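Local coordinates for Oxidored_FMN domain-containing protein ([Pseudomonas] geniculata N1, PDB 6L6J), which acts as a 6-hydroxypseudooxynicotine amine oxidase (HisD) and binds FMN, a [4Fe-4S] cluster and ADP, at residues A[141-144]-A[145-148]; A[175-178]-A[179-183]. All blocks are in the same frame, centred on the assembly; numbering follows the deposited sequence.

Contact 1 of 2, residues A[141-144]-A[145-148]; sequences DRQD and IADF
The first turns of helix 142-162 join Gln143 to Asp147 by an i to i+4 side-chain bond alongside the backbone bond of the same two residues. Gln143 CG stands anti to its own N (chi1 -173°) and the chain then bends at chi2, which carries the amide forward by one turn, toward Asp147; Gln143 NE2 donates to Asp147 OD1 at 3.1 Å. Asp147 OD1 lies in the plane of that amide but is itself met from above its carboxylate plane, the two planes being 53° apart. Asp147 N donates to Gln143 O at 3.0 Å. Replacing Asp147 by an alanine removes this acceptor, and the Gln143 amide would probably turn more freely at the exposed surface. At the N-cap, the Asp141 side chain makes no capping bond, yet Asp144 OD2 accepts from Asp141 N at 3.0 Å, one half of a capping box. Asp144 OD1 forms a salt bridge with Arg138, while Arg142 reaches Asp192. The helix precedes the fourth strand, 166-171, of the eight-stranded parallel TIM barrel. While Gln143 and Ala146 lie exposed, Ile145 faces helix 177-182, and Phe148 wedges between that helix and helix 197-215, where it touches Leu203 and Thr207.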
loop_
_atom_site.group_PDB
_atom_site.type_symbol
_atom_site.label_atom_id
_atom_site.label_comp_id
_atom_site.label_asym_id
_atom_site.label_seq_id
_atom_site.Cartn_x
_atom_site.Cartn_y
_atom_site.Cartn_z
ATOM N N ASP A 141 -20.284 12.783 -27.918
ATOM C CA ASP A 141 -20.490 13.919 -28.860
ATOM C C ASP A 141 -19.329 14.914 -28.771
ATOM O O ASP A 141 -18.617 14.888 -27.745
ATOM C CB ASP A 141 -21.671 14.811 -28.439
ATOM C CG ASP A 141 -23.060 14.311 -28.758
ATOM O OD1 ASP A 141 -23.165 13.241 -29.371
ATOM O OD2 ASP A 141 -24.031 15.014 -28.401
ATOM N N ARG A 142 -19.282 15.857 -29.722
ATOM C CA ARG A 142 -18.501 17.134 -29.648
ATOM C C ARG A 142 -19.097 18.044 -28.556
ATOM O O ARG A 142 -18.337 18.681 -27.829
ATOM C CB ARG A 142 -18.466 17.825 -31.020
ATOM C CG ARG A 142 -18.146 16.872 -32.172
ATOM C CD ARG A 142 -17.295 17.398 -33.325
ATOM N NE ARG A 142 -16.210 18.287 -32.907
ATOM C CZ ARG A 142 -14.994 18.328 -33.439
ATOM N NH1 ARG A 142 -14.103 19.181 -32.959
ATOM N NH2 ARG A 142 -14.666 17.515 -34.430
ATOM N N GLN A 143 -20.417 18.108 -28.434
ATOM C CA GLN A 143 -21.100 18.905 -27.378
ATOM C C GLN A 143 -20.758 18.338 -25.985
ATOM O O GLN A 143 -20.595 19.114 -25.049
ATOM C CB GLN A 143 -22.610 18.940 -27.634
ATOM C CG GLN A 143 -23.378 19.881 -26.698
ATOM C CD GLN A 143 -22.872 21.310 -26.690
ATOM O OE1 GLN A 143 -22.933 22.030 -27.688
ATOM N NE2 GLN A 143 -22.350 21.736 -25.551
ATOM N N ASP A 144 -20.638 17.019 -25.850
ATOM C CA ASP A 144 -20.212 16.358 -24.586
ATOM C C ASP A 144 -18.763 16.772 -24.268
ATOM O O ASP A 144 -18.465 16.969 -23.087
ATOM C CB ASP A 144 -20.348 14.836 -24.684
ATOM C CG ASP A 144 -21.776 14.341 -24.754
ATOM O OD1 ASP A 144 -22.549 14.700 -23.868
ATOM O OD2 ASP A 144 -22.092 13.569 -25.684
ATOM N N ILE A 145 -17.899 16.885 -25.288
ATOM C CA ILE A 145 -16.474 17.322 -25.148
ATOM C C ILE A 145 -16.421 18.776 -24.646
ATOM O O ILE A 145 -15.603 19.067 -23.726
ATOM C CB ILE A 145 -15.694 17.130 -26.467
ATOM C CG1 ILE A 145 -15.570 15.648 -26.817
ATOM C CG2 ILE A 145 -14.330 17.811 -26.396
ATOM C CD1 ILE A 145 -14.501 15.331 -27.821
ATOM N N ALA A 146 -17.236 19.662 -25.226
ATOM C CA ALA A 146 -17.358 21.076 -24.787
ATOM C C ALA A 146 -17.775 21.105 -23.318
ATOM O O ALA A 146 -17.192 21.893 -22.584
ATOM C CB ALA A 146 -18.345 21.832 -25.644
ATOM N N ASP A 147 -18.742 20.267 -22.938
ATOM C CA ASP A 147 -19.258 20.168 -21.546
ATOM C C ASP A 147 -18.129 19.718 -20.607
ATOM O O ASP A 147 -18.045 20.223 -19.497
ATOM C CB ASP A 147 -20.465 19.231 -21.439
ATOM C CG ASP A 147 -21.741 19.767 -22.058
ATOM O OD1 ASP A 147 -21.707 20.873 -22.614
ATOM O OD2 ASP A 147 -22.766 19.065 -21.983
ATOM N N PHE A 148 -17.288 18.792 -21.044
ATOM C CA PHE A 148 -16.205 18.193 -20.221
ATOM C C PHE A 148 -15.176 19.282 -19.856
ATOM O O PHE A 148 -14.687 19.302 -18.694
ATOM C CB PHE A 148 -15.598 16.987 -20.947
ATOM C CG PHE A 148 -14.224 16.590 -20.476
ATOM C CD1 PHE A 148 -13.101 17.257 -20.926
ATOM C CD2 PHE A 148 -14.047 15.535 -19.593
ATOM C CE1 PHE A 148 -11.839 16.876 -20.507
ATOM C CE2 PHE A 148 -12.785 15.152 -19.175
ATOM C CZ PHE A 148 -11.686 15.827 -19.633
#

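Contact 2 of 2, residues A[175-178]-A[179-183]; sequences LSLL and QDFLD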
loop_
_atom_site.group_PDB
_atom_site.type_symbol
_atom_site.label_atom_id
_atom_site.label_comp_id
_atom_site.label_asym_id
_atom_site.label_seq_id
_atom_site.Cartn_x
_atom_site.Cartn_y
_atom_site.Cartn_z
ATOM N N LEU A 175 -6.784 5.683 -15.449
ATOM C CA LEU A 175 -7.981 6.167 -14.707
ATOM C C LEU A 175 -8.354 7.585 -15.161
ATOM O O LEU A 175 -8.830 8.352 -14.321
ATOM C CB LEU A 175 -7.693 6.134 -13.202
ATOM C CG LEU A 175 -7.207 4.795 -12.646
ATOM C CD1 LEU A 175 -6.841 4.927 -11.176
ATOM C CD2 LEU A 175 -8.254 3.694 -12.838
ATOM N N SER A 176 -8.195 7.908 -16.448
ATOM C CA SER A 176 -8.450 9.267 -16.995
ATOM C C SER A 176 -9.033 9.188 -18.407
ATOM O O SER A 176 -8.472 8.463 -19.253
ATOM C CB SER A 176 -7.190 10.099 -17.000
ATOM O OG SER A 176 -7.329 11.193 -17.902
ATOM N N LEU A 177 -10.080 9.968 -18.651
ATOM C CA LEU A 177 -10.683 10.184 -19.996
ATOM C C LEU A 177 -9.617 10.721 -20.964
ATOM O O LEU A 177 -9.709 10.424 -22.164
ATOM C CB LEU A 177 -11.845 11.176 -19.877
ATOM C CG LEU A 177 -12.684 11.364 -21.143
ATOM C CD1 LEU A 177 -13.549 10.149 -21.382
ATOM C CD2 LEU A 177 -13.548 12.616 -21.055
ATOM N N LEU A 178 -8.627 11.466 -20.464
ATOM C CA LEU A 178 -7.574 12.093 -21.303
ATOM C C LEU A 178 -6.652 10.989 -21.823
ATOM O O LEU A 178 -6.337 11.016 -23.014
ATOM C CB LEU A 178 -6.814 13.150 -20.492
ATOM C CG LEU A 178 -7.658 14.255 -19.844
ATOM C CD1 LEU A 178 -6.769 15.218 -19.079
ATOM C CD2 LEU A 178 -8.484 15.035 -20.865
ATOM N N GLN A 179 -6.254 10.046 -20.963
ATOM C CA GLN A 179 -5.398 8.881 -21.343
ATOM C C GLN A 179 -6.185 8.012 -22.330
ATOM O O GLN A 179 -5.596 7.593 -23.325
ATOM C CB GLN A 179 -4.944 8.075 -20.122
ATOM C CG GLN A 179 -3.853 7.075 -20.460
ATOM C CD GLN A 179 -3.260 6.325 -19.288
ATOM O OE1 GLN A 179 -3.292 6.766 -18.132
ATOM N NE2 GLN A 179 -2.683 5.164 -19.599
ATOM N N ASP A 180 -7.478 7.784 -22.070
ATOM C CA ASP A 180 -8.389 7.052 -22.991
ATOM C C ASP A 180 -8.368 7.731 -24.366
ATOM O O ASP A 180 -8.258 7.029 -25.377
ATOM C CB ASP A 180 -9.807 6.944 -22.429
ATOM C CG ASP A 180 -9.937 6.067 -21.183
ATOM O OD1 ASP A 180 -8.987 5.256 -20.918
ATOM O OD2 ASP A 180 -10.977 6.209 -20.461
ATOM N N PHE A 181 -8.395 9.054 -24.428
ATOM C CA PHE A 181 -8.345 9.774 -25.726
ATOM C C PHE A 181 -6.973 9.567 -26.375
ATOM O O PHE A 181 -6.919 9.249 -27.579
ATOM C CB PHE A 181 -8.763 11.231 -25.552
ATOM C CG PHE A 181 -10.235 11.475 -25.762
ATOM C CD1 PHE A 181 -11.150 11.155 -24.785
ATOM C CD2 PHE A 181 -10.699 12.030 -26.948
ATOM C CE1 PHE A 181 -12.504 11.410 -24.968
ATOM C CE2 PHE A 181 -12.052 12.269 -27.139
ATOM C CZ PHE A 181 -12.952 11.957 -26.148
ATOM N N LEU A 182 -5.892 9.680 -25.605
ATOM C CA LEU A 182 -4.495 9.426 -26.073
ATOM C C LEU A 182 -4.303 8.033 -26.690
ATOM O O LEU A 182 -3.495 7.913 -27.626
ATOM C CB LEU A 182 -3.558 9.513 -24.870
ATOM C CG LEU A 182 -2.744 10.781 -24.746
ATOM C CD1 LEU A 182 -1.723 10.589 -23.634
ATOM C CD2 LEU A 182 -2.086 11.130 -26.080
ATOM N N ASP A 183 -4.912 7.011 -26.088
ATOM C CA ASP A 183 -4.605 5.565 -26.300
ATOM C C ASP A 183 -5.312 5.078 -27.569
ATOM O O ASP A 183 -6.573 5.059 -27.567
ATOM C CB ASP A 183 -5.036 4.746 -25.075
ATOM C CG ASP A 183 -4.470 3.337 -25.015
ATOM O OD1 ASP A 183 -4.063 2.832 -26.091
ATOM O OD2 ASP A 183 -4.429 2.755 -23.895
#
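Leu177 and Phe181, one turn apart on the short helix 177-182, lie side by side and point the same way, forming the apolar part of this contact. Leu177 CG, anti to its backbone N (chi1 -172°), sits 3.8 Å from Phe181 CE1, and Leu177 CD1 follows at 3.9 Å from the same ring carbon. The ring also turns its edge, at CD1, to Leu177 O, the carbonyl that accepts Phe181 N at 3.0 Å. One residue further on, Leu182 N donates to Leu178 O at 2.9 Å, continuing the i to i+4 pattern. Leu177, Leu178 and Phe181 are all buried, and this is the closely packed part.

The start of the helix is held by polar groups. Ser176 is the N-cap: its OG accepts from Leu178 N at 2.9 Å and, more weakly, from Gln179 N at 3.4 Å, while Ser176 O takes Asp180 N. The hydroxyl is also bonded to the carbonyl of Tyr170, which ties the cap to strand 166-171. The carboxylate of Asp180 is buried but well supplied, with His129 NE2 on OD1 and Ala109 N on OD2; Gln179 OE1 is bonded to Asn174 N and NE2 to Ser261 OG.

The looser end is Leu175, before the cap, which is partly exposed to solvent and turns away from the helix. Asp183, by contrast, is buried where helical geometry ends, its N bonded to Gln179 O at 2.9 Å and its OD1 to Arg185 N. The helix follows the fourth strand of the TIM barrel, 166-171, and precedes helix 197-215: Leu178 rests on Val169 and Cys171 of that strand and on Leu203 and Leu204 of that helix, and the Leu177 and Phe181 side faces helix 142-162.

In the fold
Both contacts belong to the FMN-binding barrel, and their centres lie about 15 Å apart. They meet directly through apolar side chains: Phe148 of contact 1 brings CZ to 3.5 Å from Leu178 CD2 and also packs on Leu177, while Ile145 CD1 approaches Phe181 CE2 at 4.0 Å. The start of helix 142-162 thus lies against the outer side of helix 177-182. Contact 2 is the one nearer the cofactor, with the Ser176 side chain about 9 Å from FMN and about 8 Å from the side chains of the FMN-binding residues Glu60 and Glu103. Contact 1 is remote from the FMN, the iron-sulfur cluster and the ADP, on the outside of the fold.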